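Local coordinates for ABC transporter periplasmic-binding protein YtfQ (Mycobacterium smegmatis, PDB 6HB0) that probably binds a sugar such as L-arabinofuranose and delivers it to an ABC transporter as its substrate-binding component, at residues A[91-94]-A[95-98]. Numbering follows the deposited sequence.
Sequences AVLQ and ETKN
Glu95 folds back along helix 90-98 over the turn formed by Ala91 and Val92, and its atoms can be followed outward in order. Glu95 CB rests on Val92 O at 3.4 Å. With CG anti to the carbonyl carbon (chi1 -64°), the chain runs toward the preceding turn, where Glu95 CG lies 3.7 Å from Ala91 O. The extended remainder carries Glu95 CD to within 4.1 Å of Val92 CA, and OE1 passes Val92 CG2 at a similar separation, the two side chains crossing nearly at right angles. The carboxylate finds its strong partner outside this turn: OE1 forms a salt bridge with Arg69 of helix 61-73.

Beneath these side chains the alpha-helical i to i+4 bonds are regular, the shortest being Asn98 N to Gln94 O at 2.8 Å. Thr96 stands on the buried face, side by side with Leu93. Its chi1 of 54° sets Thr96 OG1 above the preceding turn, 2.8 Å from Leu93 O, and a water donates to Leu93 O over 2.7 Å. Leu93 O thus serves both Lys97 N and the water, while Leu93 and Thr96 meet Val103 of the sheet.

The chemistry therefore divides the helix of this beta-alpha-beta unit: aliphatic groups pack on the sheet and helix 61-73, whereas the polar ends of Glu95 and Gln94, with Gln94 NE2 hydrogen-bonded to Asp114 OD2, tie its flanks to neighbouring segments.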
loop_
_atom_site.group_PDB
_atom_site.type_symbol
_atom_site.label_atom_id
_atom_site.label_comp_id
_atom_site.label_asym_id
_atom_site.label_seq_id
_atom_site.Cartn_x
_atom_site.Cartn_y
_atom_site.Cartn_z
ATOM N N ALA A 91 -10.058 -0.949 25.329
ATOM C CA ALA A 91 -10.261 -0.105 26.495
ATOM C C ALA A 91 -10.311 1.376 26.122
ATOM O O ALA A 91 -11.269 2.074 26.481
ATOM C CB ALA A 91 -9.168 -0.314 27.508
ATOM N N VAL A 92 -9.296 1.869 25.430
ATOM C CA VAL A 92 -9.348 3.270 25.045
ATOM C C VAL A 92 -10.511 3.601 24.069
ATOM O O VAL A 92 -11.110 4.696 24.099
ATOM C CB VAL A 92 -7.994 3.759 24.553
ATOM C CG1 VAL A 92 -7.697 3.330 23.128
ATOM C CG2 VAL A 92 -7.934 5.275 24.613
ATOM N N LEU A 93 -10.864 2.648 23.234
ATOM C CA LEU A 93 -12.023 2.777 22.353
ATOM C C LEU A 93 -13.354 2.803 23.122
ATOM O O LEU A 93 -14.304 3.427 22.676
ATOM C CB LEU A 93 -12.022 1.681 21.308
ATOM C CG LEU A 93 -10.889 1.823 20.255
ATOM C CD1 LEU A 93 -10.929 0.711 19.225
ATOM C CD2 LEU A 93 -10.859 3.150 19.561
ATOM N N GLN A 94 -13.424 2.147 24.275
ATOM C CA GLN A 94 -14.572 2.320 25.161
ATOM C C GLN A 94 -14.642 3.702 25.713
ATOM O O GLN A 94 -15.755 4.254 25.812
ATOM C CB GLN A 94 -14.609 1.297 26.299
ATOM C CG GLN A 94 -14.973 -0.099 25.806
ATOM C CD GLN A 94 -16.398 -0.202 25.266
ATOM O OE1 GLN A 94 -17.305 0.414 25.779
ATOM N NE2 GLN A 94 -16.587 -1.031 24.249
ATOM N N GLU A 95 -13.486 4.278 26.034
ATOM C CA GLU A 95 -13.423 5.668 26.499
ATOM C C GLU A 95 -13.861 6.667 25.417
ATOM O O GLU A 95 -14.521 7.698 25.731
ATOM C CB GLU A 95 -12.042 6.027 27.045
ATOM C CG GLU A 95 -11.655 5.246 28.296
ATOM C CD GLU A 95 -10.147 5.243 28.603
ATOM O OE1 GLU A 95 -9.444 6.220 28.278
ATOM O OE2 GLU A 95 -9.659 4.264 29.219
ATOM N N THR A 96 -13.524 6.401 24.154
ATOM C CA THR A 96 -14.005 7.295 23.107
ATOM C C THR A 96 -15.510 7.136 22.930
ATOM O O THR A 96 -16.240 8.109 22.770
ATOM C CB THR A 96 -13.273 7.111 21.765
ATOM O OG1 THR A 96 -13.326 5.739 21.368
ATOM C CG2 THR A 96 -11.851 7.495 21.925
ATOM N N LYS A 97 -15.985 5.915 22.956
ATOM C CA LYS A 97 -17.380 5.668 22.763
ATOM C C LYS A 97 -18.157 6.315 23.911
ATOM O O LYS A 97 -19.147 7.000 23.664
ATOM C CB LYS A 97 -17.623 4.187 22.669
ATOM C CG LYS A 97 -19.057 3.729 22.759
ATOM C CD LYS A 97 -19.066 2.208 22.622
ATOM C CE LYS A 97 -20.193 1.673 21.781
ATOM N NZ LYS A 97 -21.423 1.681 22.617
ATOM N N ASN A 98 -17.677 6.173 25.140
ATOM C CA ASN A 98 -18.336 6.807 26.296
ATOM C C ASN A 98 -18.331 8.337 26.192
ATOM O O ASN A 98 -19.256 8.977 26.675
ATOM C CB ASN A 98 -17.677 6.444 27.624
ATOM C CG ASN A 98 -17.839 4.996 27.996
ATOM O OD1 ASN A 98 -18.697 4.285 27.487
ATOM N ND2 ASN A 98 -17.000 4.552 28.910
HETATM O O HOH W 1 -14.839 4.264 20.148
#